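Mandelate racemase / muconate lactonizing enzyme, C-terminal domain protein (Pseudovibrio sp. JE062, PDB 4JHM) is of unknown function but belongs to the mandelate racemase / muconate lactonizing enzyme family, which joins an enolase-like N-terminal domain to a TIM-barrel domain. Local coordinates at residues 67-70 with 71-75; 150-153 with 154-158; 199-202 with 203-207; 306-309 with 310-314; 327-330 with 331-335. All blocks are in the same frame, centred on the assembly; numbering follows the deposited sequence.

Overall arrangement
Five local contacts sample the two parts of an enolase-superfamily fold. Contact 1 sits at the end of helix 65-73 in the N-terminal domain, where a second subunit packs; the other four belong to the barrel domain. Contact 1 and contact 2 lie on opposite sides of the chain's centre, their own centres about 42 Å apart. Contact 4, whose centre is about 8 Å from the chain's centre, is joined to contact 5 by packing of Gln307 on Phe332. Contact 5 also reaches contact 2, because Tyr152 OH lies 2.6 Å from Tyr327 O, a probable hydrogen bond. Contact 3 stands apart, its nearest atoms about 15 Å from contact 2.

Contact 1. Residues 67-70 with 71-75; sequences IESL and RTIVP
Leu70 O takes N-H bonds from both Ile73 and Val74, so the backbone of 67-75 passes from helix into a 3-10 turn at the end of helix 65-73. The Val74 N to Leu70 O bond, 3.1 Å, runs nearly along the C=O axis, whereas Ile73 N stands above the carbonyl plane. One residue earlier the pattern repeats with a side chain as partner. Thr72 OG1 donates to Ser69 O over 2.8 Å, and Thr72 N reaches the same oxygen at 3.2 Å from above its plane. The hydroxyl gets there because OG1 sits between the backbone N and the carbonyl carbon (chi1 65°), folded back over the helix.

Along the apolar side, Leu70 CD2 meets Val74 CG1 at 4.1 Å, and both residues continue onto strand 8-16, Leu70 at Leu13 and Val74 at Val11. Ser69 OG is taken up by Thr97 OG1. Glu68 and Arg71 run alongside each other in one direction, but their salt bridge is long, 3.8 Å from Glu68 OE2 to Arg71 NE, and doubtful because the position of OE2 is uncertain. Glu68 OE1 is hydrogen-bonded to Tyr373 OH. Arg71 makes cation-pi contacts with Tyr373 and with Phe61 of the second subunit, whose Asn60 also binds Thr72 O.

Two carbonyls thus hold two donors each as the helix tightens. The Glu68-Arg71 pairing is probably weak, and the arginine's charge is probably also stabilised by the rings of Tyr373 and of Phe61 of the second subunit.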
loop_
_atom_site.group_PDB
_atom_site.type_symbol
_atom_site.label_atom_id
_atom_site.label_comp_id
_atom_site.label_asym_id
_atom_site.label_seq_id
_atom_site.Cartn_x
_atom_site.Cartn_y
_atom_site.Cartn_z
ATOM N N ILE A 67 41.496 5.305 17.902
ATOM C CA ILE A 67 42.254 4.897 19.089
ATOM C C ILE A 67 41.872 5.709 20.330
ATOM O O ILE A 67 41.922 5.200 21.454
ATOM C CB ILE A 67 43.776 5.013 18.878
ATOM C CG1 ILE A 67 44.516 4.193 19.944
ATOM C CG2 ILE A 67 44.211 6.471 18.919
ATOM C CD1 ILE A 67 45.973 3.928 19.630
ATOM N N GLU A 68 41.487 6.965 20.121
ATOM C CA GLU A 68 41.163 7.861 21.224
ATOM C C GLU A 68 39.730 7.642 21.697
ATOM O O GLU A 68 39.391 7.938 22.840
ATOM C CB GLU A 68 41.377 9.316 20.803
ATOM C CG GLU A 68 41.779 10.235 21.944
ATOM C CD GLU A 68 42.971 9.719 22.745
ATOM O OE1 GLU A 68 43.996 9.340 22.140
ATOM O OE2 GLU A 68 42.889 9.704 23.989
ATOM N N SER A 69 38.895 7.126 20.800
ATOM C CA SER A 69 37.546 6.702 21.151
ATOM C C SER A 69 37.631 5.431 21.979
ATOM O O SER A 69 36.946 5.287 22.986
ATOM C CB SER A 69 36.727 6.438 19.889
ATOM O OG SER A 69 35.503 5.796 20.202
ATOM N N LEU A 70 38.488 4.517 21.542
ATOM C CA LEU A 70 38.730 3.267 22.247
ATOM C C LEU A 70 39.265 3.513 23.650
ATOM O O LEU A 70 38.955 2.768 24.581
ATOM C CB LEU A 70 39.720 2.404 21.461
ATOM C CG LEU A 70 39.090 1.521 20.383
ATOM C CD1 LEU A 70 40.087 1.211 19.278
ATOM C CD2 LEU A 70 38.552 0.239 21.003
ATOM N N ARG A 71 40.068 4.560 23.799
ATOM C CA ARG A 71 40.640 4.902 25.098
ATOM C C ARG A 71 39.568 5.092 26.165
ATOM O O ARG A 71 39.749 4.693 27.310
ATOM C CB ARG A 71 41.468 6.185 24.996
ATOM C CG ARG A 71 42.012 6.669 26.332
ATOM C CD ARG A 71 42.915 7.880 26.159
ATOM N NE ARG A 71 43.899 7.986 27.233
ATOM C CZ ARG A 71 43.760 8.752 28.309
ATOM N NH1 ARG A 71 42.674 9.497 28.468
ATOM N NH2 ARG A 71 44.718 8.775 29.230
ATOM N N THR A 72 38.457 5.714 25.784
ATOM C CA THR A 72 37.410 6.061 26.733
ATOM C C THR A 72 36.503 4.868 27.028
ATOM O O THR A 72 35.766 4.867 28.014
ATOM C CB THR A 72 36.565 7.244 26.216
ATOM O OG1 THR A 72 35.856 6.865 25.031
ATOM C CG2 THR A 72 37.457 8.431 25.903
ATOM N N ILE A 73 36.572 3.851 26.177
ATOM C CA ILE A 73 35.697 2.689 26.285
ATOM C C ILE A 73 36.301 1.575 27.135
ATOM O O ILE A 73 35.632 1.015 28.006
ATOM C CB ILE A 73 35.406 2.100 24.895
ATOM C CG1 ILE A 73 34.516 3.045 24.087
ATOM C CG2 ILE A 73 34.741 0.741 25.023
ATOM C CD1 ILE A 73 34.351 2.627 22.642
ATOM N N VAL A 74 37.572 1.277 26.883
ATOM C CA VAL A 74 38.192 0.032 27.346
ATOM C C VAL A 74 38.571 -0.061 28.830
ATOM O O VAL A 74 38.769 -1.166 29.333
ATOM C CB VAL A 74 39.447 -0.307 26.512
ATOM C CG1 VAL A 74 39.080 -0.488 25.047
ATOM C CG2 VAL A 74 40.515 0.761 26.676
ATOM N N PRO A 75 38.686 1.073 29.539
ATOM C CA PRO A 75 39.043 0.924 30.953
ATOM C C PRO A 75 38.063 0.032 31.719
ATOM O O PRO A 75 38.459 -0.657 32.661
ATOM C CB PRO A 75 38.991 2.360 31.484
ATOM C CG PRO A 75 39.219 3.217 30.290
ATOM C CD PRO A 75 38.563 2.487 29.151
#

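Contact 2. Residues 150-153 with 154-158; sequences FPYI and DDCIE
Asp154 N bonds to Phe150 O over 2.9 Å, the shortest of four i to i+4 hydrogen bonds that carry helix 149-159 through 150-158. Cys156 N to Tyr152 O, 3.1 Å, is the straightest, its N-H pointing at the oxygen at 179°.

That same step of the helix brings Tyr152 and Cys156 together. The tyrosine ring leaves with CG anti to the backbone N (chi1 175°), which swings it along the helix flank toward the cysteine. Cys156 SG lies nearest CE1 of the Tyr152 ring, 3.9 Å from the ring centroid and 37° off the normal, an oblique sulfur-aromatic contact. Tyr152 OH is hydrogen-bonded to Tyr327 O, which ties the ring to the loop after strand 323-326, and Cys156 also packs on Tyr327.

On another flank Ile153 CG2 touches Ile157 CD1 at 3.9 Å, the two chains crossing at a slant. Ile153 packs on Ile164 of strand 163-167 and on Val182 of helix 172-186, as expected of the helix in the beta-alpha-beta unit formed by strands 133-139 and 163-167. Asp154 OD1 is bonded to Tyr186 OH of that neighbouring helix.

The chemistry divides the helix surface: Ile153 and Cys156 face strand 163-167, Tyr152 lies on the loop residues Thr140 and Pro141 and Ile157 on the loop residue Ile191, while the acidic Asp155 and Glu158 are exposed. Because its hydroxyl is anchored to a backbone oxygen, the Tyr152 ring is probably kept from swinging away from the sulfur.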
loop_
_atom_site.group_PDB
_atom_site.type_symbol
_atom_site.label_atom_id
_atom_site.label_comp_id
_atom_site.label_asym_id
_atom_site.label_seq_id
_atom_site.Cartn_x
_atom_site.Cartn_y
_atom_site.Cartn_z
ATOM N N PHE A 150 44.593 -1.865 -17.921
ATOM C CA PHE A 150 44.715 -3.118 -18.665
ATOM C C PHE A 150 45.844 -4.014 -18.152
ATOM O O PHE A 150 45.631 -5.209 -17.938
ATOM C CB PHE A 150 44.875 -2.852 -20.165
ATOM C CG PHE A 150 43.767 -2.024 -20.758
ATOM C CD1 PHE A 150 42.449 -2.227 -20.384
ATOM C CD2 PHE A 150 44.045 -1.048 -21.703
ATOM C CE1 PHE A 150 41.434 -1.466 -20.933
ATOM C CE2 PHE A 150 43.032 -0.285 -22.258
ATOM C CZ PHE A 150 41.725 -0.496 -21.873
ATOM N N PRO A 151 47.052 -3.453 -17.959
ATOM C CA PRO A 151 48.116 -4.266 -17.373
ATOM C C PRO A 151 47.696 -4.862 -16.035
ATOM O O PRO A 151 47.845 -6.061 -15.814
ATOM C CB PRO A 151 49.260 -3.267 -17.181
ATOM C CG PRO A 151 49.022 -2.217 -18.210
ATOM C CD PRO A 151 47.529 -2.111 -18.342
ATOM N N TYR A 152 47.160 -4.025 -15.156
ATOM C CA TYR A 152 46.729 -4.472 -13.842
ATOM C C TYR A 152 45.726 -5.618 -13.953
ATOM O O TYR A 152 45.837 -6.622 -13.251
ATOM C CB TYR A 152 46.111 -3.313 -13.055
ATOM C CG TYR A 152 45.540 -3.736 -11.726
ATOM C CD1 TYR A 152 44.225 -4.172 -11.623
ATOM C CD2 TYR A 152 46.314 -3.721 -10.576
ATOM C CE1 TYR A 152 43.695 -4.568 -10.410
ATOM C CE2 TYR A 152 45.790 -4.118 -9.358
ATOM C CZ TYR A 152 44.478 -4.540 -9.284
ATOM O OH TYR A 152 43.948 -4.935 -8.079
ATOM N N ILE A 153 44.742 -5.465 -14.832
ATOM C CA ILE A 153 43.741 -6.507 -15.018
ATOM C C ILE A 153 44.383 -7.772 -15.587
ATOM O O ILE A 153 43.951 -8.883 -15.286
ATOM C CB ILE A 153 42.596 -6.035 -15.936
ATOM C CG1 ILE A 153 41.770 -4.958 -15.228
ATOM C CG2 ILE A 153 41.707 -7.208 -16.327
ATOM C CD1 ILE A 153 40.771 -4.259 -16.123
ATOM N N ASP A 154 45.423 -7.602 -16.398
ATOM C CA ASP A 154 46.121 -8.742 -16.982
ATOM C C ASP A 154 46.874 -9.559 -15.923
ATOM O O ASP A 154 46.947 -10.784 -16.023
ATOM C CB ASP A 154 47.062 -8.285 -18.100
ATOM C CG ASP A 154 46.316 -7.888 -19.369
ATOM O OD1 ASP A 154 45.096 -8.142 -19.456
ATOM O OD2 ASP A 154 46.948 -7.325 -20.283
ATOM N N ASP A 155 47.428 -8.889 -14.914
ATOM C CA ASP A 155 47.988 -9.588 -13.756
ATOM C C ASP A 155 46.884 -10.341 -13.031
ATOM O O ASP A 155 46.966 -11.552 -12.840
ATOM C CB ASP A 155 48.625 -8.610 -12.769
ATOM C CG ASP A 155 49.918 -8.029 -13.270
ATOM O OD1 ASP A 155 50.568 -8.660 -14.130
ATOM O OD2 ASP A 155 50.289 -6.938 -12.791
ATOM N N CYS A 156 45.852 -9.611 -12.620
ATOM C CA CYS A 156 44.750 -10.200 -11.881
ATOM C C CYS A 156 44.385 -11.557 -12.471
ATOM O O CYS A 156 44.201 -12.529 -11.741
ATOM C CB CYS A 156 43.530 -9.277 -11.899
ATOM S SG CYS A 156 43.722 -7.746 -10.952
ATOM N N ILE A 157 44.304 -11.621 -13.797
ATOM C CA ILE A 157 43.857 -12.831 -14.483
ATOM C C ILE A 157 44.909 -13.942 -14.458
ATOM O O ILE A 157 44.565 -15.120 -14.419
ATOM C CB ILE A 157 43.438 -12.529 -15.934
ATOM C CG1 ILE A 157 42.255 -11.553 -15.938
ATOM C CG2 ILE A 157 43.061 -13.813 -16.659
ATOM C CD1 ILE A 157 41.946 -10.954 -17.292
ATOM N N GLU A 158 46.186 -13.576 -14.479
ATOM C CA GLU A 158 47.242 -14.574 -14.323
ATOM C C GLU A 158 47.312 -15.054 -12.877
ATOM O O GLU A 158 47.458 -16.250 -12.624
ATOM C CB GLU A 158 48.607 -14.029 -14.764
ATOM C CG GLU A 158 49.023 -14.437 -16.172
ATOM C CD GLU A 158 49.317 -15.926 -16.297
ATOM O OE1 GLU A 158 48.423 -16.743 -15.986
ATOM O OE2 GLU A 158 50.440 -16.286 -16.719
#

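Contact 3. Residues 199-202 with 203-207; sequences GFYT and PEQAM
Ala206 N donates to Thr202 O over 2.7 Å at 166°, the first i to i+4 bond of helix 203-215, and Gln205 N donates to Thr202 OG1 over 3.1 Å. Thr202 is the N-cap, and with Gln205 it forms a capping box: the reciprocal bond, from Thr202 N to Gln205 OE1, is weak at 3.4 Å. A chi1 of 74° turns the threonine hydroxyl toward the first turn of the helix. A second weak bond links Thr202 OG1 to Glu204 OE1, whose chain bends back at chi2 to come alongside.

Beyond the polar groups, the extended Gln205 chain lays its amide past the threonine methyl, with Thr202 CG2 3.6 Å from Gln205 CD. Tyr201 crosses Gln205 at about a right angle, ring and amide planes 81° apart, and its hydroxyl is bonded to Asp175 OD2. Within the barrel domain this cap closes the loop after strand 192-196, and Ala206 turns to Leu236 of helix 230-239. The Tyr201 ring meets the helix start with CD2, 4.0 Å from Gln205 CB, while Ala206 N approaches at the ring's edge.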
loop_
_atom_site.group_PDB
_atom_site.type_symbol
_atom_site.label_atom_id
_atom_site.label_comp_id
_atom_site.label_asym_id
_atom_site.label_seq_id
_atom_site.Cartn_x
_atom_site.Cartn_y
_atom_site.Cartn_z
ATOM N N GLY A 199 28.836 6.151 -4.163
ATOM C CA GLY A 199 27.673 6.978 -3.871
ATOM C C GLY A 199 27.645 8.353 -4.510
ATOM O O GLY A 199 26.757 9.145 -4.216
ATOM N N PHE A 200 28.583 8.641 -5.405
ATOM C CA PHE A 200 28.692 9.998 -5.944
ATOM C C PHE A 200 27.925 10.271 -7.241
ATOM O O PHE A 200 27.873 11.408 -7.685
ATOM C CB PHE A 200 30.166 10.390 -6.107
ATOM C CG PHE A 200 30.913 10.489 -4.801
ATOM C CD1 PHE A 200 30.236 10.743 -3.608
ATOM C CD2 PHE A 200 32.293 10.350 -4.765
ATOM C CE1 PHE A 200 30.917 10.835 -2.409
ATOM C CE2 PHE A 200 32.980 10.446 -3.567
ATOM C CZ PHE A 200 32.292 10.688 -2.388
ATOM N N TYR A 201 27.317 9.254 -7.842
ATOM C CA TYR A 201 26.525 9.458 -9.061
ATOM C C TYR A 201 25.193 10.148 -8.777
ATOM O O TYR A 201 24.763 10.259 -7.628
ATOM C CB TYR A 201 26.224 8.127 -9.751
ATOM C CG TYR A 201 27.312 7.587 -10.652
ATOM C CD1 TYR A 201 28.635 7.990 -10.518
ATOM C CD2 TYR A 201 27.014 6.635 -11.614
ATOM C CE1 TYR A 201 29.623 7.476 -11.337
ATOM C CE2 TYR A 201 27.994 6.107 -12.426
ATOM C CZ TYR A 201 29.296 6.530 -12.287
ATOM O OH TYR A 201 30.264 6.002 -13.110
ATOM N N THR A 202 24.544 10.598 -9.847
ATOM C CA THR A 202 23.197 11.139 -9.766
ATOM C C THR A 202 22.209 10.045 -10.141
ATOM O O THR A 202 22.494 9.227 -11.011
ATOM C CB THR A 202 23.006 12.298 -10.751
ATOM O OG1 THR A 202 22.915 11.782 -12.085
ATOM C CG2 THR A 202 24.165 13.259 -10.664
ATOM N N PRO A 203 21.041 10.020 -9.488
ATOM C CA PRO A 203 20.021 9.022 -9.800
ATOM C C PRO A 203 19.943 8.665 -11.287
ATOM O O PRO A 203 19.903 7.488 -11.632
ATOM C CB PRO A 203 18.739 9.706 -9.339
ATOM C CG PRO A 203 19.177 10.519 -8.164
ATOM C CD PRO A 203 20.618 10.900 -8.388
ATOM N N GLU A 204 19.934 9.680 -12.151
ATOM C CA GLU A 204 19.842 9.480 -13.601
ATOM C C GLU A 204 21.068 8.742 -14.131
ATOM O O GLU A 204 20.953 7.822 -14.941
ATOM C CB GLU A 204 19.695 10.825 -14.321
ATOM C CG GLU A 204 18.452 11.620 -13.935
ATOM C CD GLU A 204 18.531 12.239 -12.541
ATOM O OE1 GLU A 204 19.631 12.252 -11.934
ATOM O OE2 GLU A 204 17.483 12.721 -12.049
ATOM N N GLN A 205 22.242 9.157 -13.672
ATOM C CA GLN A 205 23.487 8.501 -14.043
ATOM C C GLN A 205 23.499 7.066 -13.528
ATOM O O GLN A 205 23.897 6.143 -14.236
ATOM C CB GLN A 205 24.685 9.282 -13.486
ATOM C CG GLN A 205 24.902 10.623 -14.175
ATOM C CD GLN A 205 25.836 11.556 -13.422
ATOM O OE1 GLN A 205 26.539 11.157 -12.490
ATOM N NE2 GLN A 205 25.847 12.818 -13.831
ATOM N N ALA A 206 23.054 6.882 -12.292
ATOM C CA ALA A 206 23.038 5.568 -11.681
ATOM C C ALA A 206 22.226 4.620 -12.540
ATOM O O ALA A 206 22.667 3.518 -12.845
ATOM C CB ALA A 206 22.453 5.644 -10.283
HETATM N N MSE A 207 21.039 5.059 -12.938
HETATM C CA MSE A 207 20.159 4.231 -13.756
HETATM C C MSE A 207 20.763 3.972 -15.107
HETATM O O MSE A 207 20.615 2.895 -15.659
HETATM C CB MSE A 207 18.800 4.900 -13.914
HETATM C CG MSE A 207 17.859 4.036 -14.755
HETATM SE SE MSE A 207 17.388 2.365 -13.819
HETATM C CE MSE A 207 16.037 3.123 -12.610
#

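Contact 4. Residues 306-309 with 310-314; sequences TQAA and NLHVA
Gln307 O and Ala308 O accept from Leu311 N and His312 N, at 3.0 and 2.9 Å, in the regular i to i+4 pattern of helix 304-316; the first donor lies in the carbonyl plane. One residue earlier in the series a side chain is the donor. Asn310 ND2 donates to Thr306 O over 2.6 Å with an N-H angle of 131°, well bent, and the oxygen lies 25° out of the amide plane. The backbone Asn310 N is 3.6 Å from the same oxygen.

With CG anti to its own carbonyl carbon (chi1 -62°), the Asn310 chain runs back along the helix next to Thr306, the two heading in a common direction, and Thr306 CG2 is 3.9 Å from ND2. The amide is engaged at both ends elsewhere too: ND2 also binds Asp272 OD1, and OD1 accepts from Ala273 N. His312 brings the edge of its ring to the preceding turn, CD2 approaching Ala308 O near the ring plane at 3.1 Å. Its nitrogens are held from outside, NE2 by Leu356 O and ND1 by Tyr124 N. Val313 CG2 lies against Ala309 O at 3.3 Å and packs on Leu282 and Phe286 of helix 279-291.

All the residues that touch here are buried in the barrel domain, and the Asn310 amide and both His312 nitrogens have polar partners there. The Asn310 amide ties its helix to the Asp272 carboxylate and to the backbone N of Ala273. A carbonyl at NE2 and a backbone N-H at ND1 are consistent with a neutral His312 ring carrying its proton on NE2.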
loop_
_atom_site.group_PDB
_atom_site.type_symbol
_atom_site.label_atom_id
_atom_site.label_comp_id
_atom_site.label_asym_id
_atom_site.label_seq_id
_atom_site.Cartn_x
_atom_site.Cartn_y
_atom_site.Cartn_z
ATOM N N THR A 306 41.246 -7.226 9.654
ATOM C CA THR A 306 39.968 -6.860 9.058
ATOM C C THR A 306 39.553 -7.922 8.043
ATOM O O THR A 306 38.388 -8.302 7.967
ATOM C CB THR A 306 40.037 -5.497 8.347
ATOM O OG1 THR A 306 40.044 -4.442 9.318
ATOM C CG2 THR A 306 38.847 -5.323 7.423
ATOM N N GLN A 307 40.519 -8.401 7.265
ATOM C CA GLN A 307 40.249 -9.408 6.252
ATOM C C GLN A 307 39.742 -10.694 6.887
ATOM O O GLN A 307 38.752 -11.259 6.443
ATOM C CB GLN A 307 41.512 -9.700 5.439
ATOM C CG GLN A 307 42.031 -8.515 4.641
ATOM C CD GLN A 307 43.318 -8.827 3.901
ATOM O OE1 GLN A 307 43.487 -9.921 3.365
ATOM N NE2 GLN A 307 44.229 -7.862 3.862
ATOM N N ALA A 308 40.428 -11.149 7.931
ATOM C CA ALA A 308 40.133 -12.443 8.551
ATOM C C ALA A 308 38.775 -12.456 9.250
ATOM O O ALA A 308 38.003 -13.404 9.107
ATOM C CB ALA A 308 41.236 -12.819 9.533
ATOM N N ALA A 309 38.495 -11.397 10.004
ATOM C CA ALA A 309 37.250 -11.281 10.757
ATOM C C ALA A 309 36.038 -11.543 9.874
ATOM O O ALA A 309 35.141 -12.295 10.247
ATOM C CB ALA A 309 37.144 -9.900 11.386
ATOM N N ASN A 310 36.024 -10.912 8.705
ATOM C CA ASN A 310 34.942 -11.080 7.743
ATOM C C ASN A 310 35.004 -12.442 7.062
ATOM O O ASN A 310 33.986 -13.121 6.904
ATOM C CB ASN A 310 35.001 -9.976 6.685
ATOM C CG ASN A 310 34.815 -8.586 7.274
ATOM O OD1 ASN A 310 33.701 -8.188 7.619
ATOM N ND2 ASN A 310 35.905 -7.836 7.376
ATOM N N LEU A 311 36.202 -12.844 6.653
ATOM C CA LEU A 311 36.361 -14.107 5.949
ATOM C C LEU A 311 35.767 -15.250 6.769
ATOM O O LEU A 311 35.124 -16.153 6.227
ATOM C CB LEU A 311 37.838 -14.376 5.653
ATOM C CG LEU A 311 38.170 -15.779 5.131
ATOM C CD1 LEU A 311 37.389 -16.112 3.870
ATOM C CD2 LEU A 311 39.662 -15.909 4.873
ATOM N N HIS A 312 35.979 -15.204 8.079
ATOM C CA HIS A 312 35.530 -16.275 8.953
ATOM C C HIS A 312 34.013 -16.382 8.964
ATOM O O HIS A 312 33.445 -17.461 8.803
ATOM C CB HIS A 312 36.058 -16.062 10.372
ATOM C CG HIS A 312 37.421 -16.634 10.591
ATOM N ND1 HIS A 312 37.643 -17.987 10.714
ATOM C CD2 HIS A 312 38.632 -16.041 10.697
ATOM C CE1 HIS A 312 38.933 -18.203 10.893
ATOM N NE2 HIS A 312 39.556 -17.039 10.886
ATOM N N VAL A 313 33.359 -15.250 9.153
ATOM C CA VAL A 313 31.914 -15.226 9.175
ATOM C C VAL A 313 31.368 -15.749 7.846
ATOM O O VAL A 313 30.409 -16.514 7.826
ATOM C CB VAL A 313 31.396 -13.804 9.461
ATOM C CG1 VAL A 313 29.879 -13.791 9.546
ATOM C CG2 VAL A 313 32.007 -13.279 10.752
ATOM N N ALA A 314 31.996 -15.355 6.741
ATOM C CA ALA A 314 31.542 -15.775 5.412
ATOM C C ALA A 314 31.720 -17.281 5.199
ATOM O O ALA A 314 30.986 -17.894 4.429
ATOM C CB ALA A 314 32.266 -14.991 4.323
#

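Contact 5. Residues 327-330 with 331-335; sequences YPYE and AFELA
Glu333 leaves the backbone with CG anti to the carbonyl carbon (chi1 -65°) and is then extended, which carries its carboxylate back to Tyr329, where OE2 comes 3.3 Å from Tyr329 CB. Tyr329 chi1, -44°, sends the ring off in much the same direction as the glutamate chain, with ring and carboxylate planes 20° apart. Glu333 OE1 is held by a salt bridge to Arg341, on which Tyr329 also packs.

This is the loop after strand 323-326 of the barrel domain, where the chain passes a cis peptide before Pro328 and curls into a short turn of i to i+3 bonds: Phe332 N to Tyr329 O at 2.8 Å and Glu333 N to Glu330 O at 2.9 Å. In the second bond the donor stands above the carbonyl plane. Glu330 bends at chi2, and its OE2 accepts a weak bond from Tyr329 N, 3.1 Å away. One face of the Tyr329 ring carries Tyr327 CD1, 3.4 Å above its plane and displaced from the ring centre. Phe332 turns to other aromatics, edge-to-face with Tyr303 and Phe326, while its CB sits 3.8 Å from Tyr329 O.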
loop_
_atom_site.group_PDB
_atom_site.type_symbol
_atom_site.label_atom_id
_atom_site.label_comp_id
_atom_site.label_asym_id
_atom_site.label_seq_id
_atom_site.Cartn_x
_atom_site.Cartn_y
_atom_site.Cartn_z
ATOM N N TYR A 327 44.249 -5.964 -4.125
ATOM C CA TYR A 327 45.447 -6.438 -4.804
ATOM C C TYR A 327 46.145 -5.206 -5.374
ATOM O O TYR A 327 45.504 -4.408 -6.063
ATOM C CB TYR A 327 45.041 -7.424 -5.910
ATOM C CG TYR A 327 46.177 -8.194 -6.547
ATOM C CD1 TYR A 327 47.036 -8.970 -5.779
ATOM C CD2 TYR A 327 46.372 -8.167 -7.924
ATOM C CE1 TYR A 327 48.070 -9.678 -6.360
ATOM C CE2 TYR A 327 47.405 -8.872 -8.518
ATOM C CZ TYR A 327 48.251 -9.625 -7.732
ATOM O OH TYR A 327 49.279 -10.331 -8.316
ATOM N N PRO A 328 47.447 -5.021 -5.078
ATOM C CA PRO A 328 48.384 -5.883 -4.340
ATOM C C PRO A 328 48.041 -6.064 -2.861
ATOM O O PRO A 328 47.166 -5.377 -2.342
ATOM C CB PRO A 328 49.727 -5.147 -4.466
ATOM C CG PRO A 328 49.526 -4.085 -5.493
ATOM C CD PRO A 328 48.075 -3.744 -5.457
ATOM N N TYR A 329 48.746 -6.982 -2.198
ATOM C CA TYR A 329 48.469 -7.317 -0.804
ATOM C C TYR A 329 49.361 -6.545 0.155
ATOM O O TYR A 329 48.905 -6.042 1.178
ATOM C CB TYR A 329 48.719 -8.803 -0.540
ATOM C CG TYR A 329 48.192 -9.762 -1.581
ATOM C CD1 TYR A 329 46.833 -9.855 -1.845
ATOM C CD2 TYR A 329 49.056 -10.610 -2.270
ATOM C CE1 TYR A 329 46.350 -10.746 -2.785
ATOM C CE2 TYR A 329 48.582 -11.503 -3.212
ATOM C CZ TYR A 329 47.230 -11.569 -3.464
ATOM O OH TYR A 329 46.744 -12.453 -4.397
ATOM N N GLU A 330 50.641 -6.478 -0.189
ATOM C CA GLU A 330 51.699 -6.056 0.730
ATOM C C GLU A 330 51.305 -4.935 1.694
ATOM O O GLU A 330 51.568 -5.025 2.893
ATOM C CB GLU A 330 52.946 -5.646 -0.058
ATOM C CG GLU A 330 53.646 -6.801 -0.770
ATOM C CD GLU A 330 52.966 -7.218 -2.066
ATOM O OE1 GLU A 330 53.588 -7.967 -2.847
ATOM O OE2 GLU A 330 51.815 -6.800 -2.314
ATOM N N ALA A 331 50.685 -3.881 1.178
ATOM C CA ALA A 331 50.361 -2.723 2.003
ATOM C C ALA A 331 49.575 -3.130 3.249
ATOM O O ALA A 331 49.895 -2.711 4.363
ATOM C CB ALA A 331 49.584 -1.697 1.193
ATOM N N PHE A 332 48.554 -3.960 3.053
ATOM C CA PHE A 332 47.672 -4.372 4.140
ATOM C C PHE A 332 48.188 -5.601 4.889
ATOM O O PHE A 332 47.440 -6.255 5.612
ATOM C CB PHE A 332 46.271 -4.644 3.595
ATOM C CG PHE A 332 45.596 -3.427 3.041
ATOM C CD1 PHE A 332 45.202 -2.397 3.883
ATOM C CD2 PHE A 332 45.351 -3.307 1.685
ATOM C CE1 PHE A 332 44.584 -1.271 3.381
ATOM C CE2 PHE A 332 44.727 -2.180 1.178
ATOM C CZ PHE A 332 44.346 -1.162 2.028
ATOM N N GLU A 333 49.464 -5.915 4.725
ATOM C CA GLU A 333 50.056 -7.018 5.464
ATOM C C GLU A 333 51.026 -6.512 6.540
ATOM O O GLU A 333 51.906 -7.247 6.988
ATOM C CB GLU A 333 50.741 -7.989 4.497
ATOM C CG GLU A 333 49.770 -8.684 3.549
ATOM C CD GLU A 333 50.452 -9.621 2.566
ATOM O OE1 GLU A 333 51.661 -9.457 2.318
ATOM O OE2 GLU A 333 49.775 -10.522 2.029
ATOM N N LEU A 334 50.841 -5.264 6.970
ATOM C CA LEU A 334 51.680 -4.656 8.006
ATOM C C LEU A 334 51.856 -5.540 9.240
ATOM O O LEU A 334 50.889 -6.073 9.780
ATOM C CB LEU A 334 51.100 -3.307 8.448
ATOM C CG LEU A 334 51.805 -2.049 7.932
ATOM C CD1 LEU A 334 51.460 -1.781 6.476
ATOM C CD2 LEU A 334 51.438 -0.851 8.792
ATOM N N ALA A 335 53.103 -5.684 9.680
ATOM C CA ALA A 335 53.419 -6.366 10.937
ATOM C C ALA A 335 52.651 -7.674 11.124
ATOM O O ALA A 335 52.334 -8.059 12.252
ATOM C CB ALA A 335 53.147 -5.436 12.108
#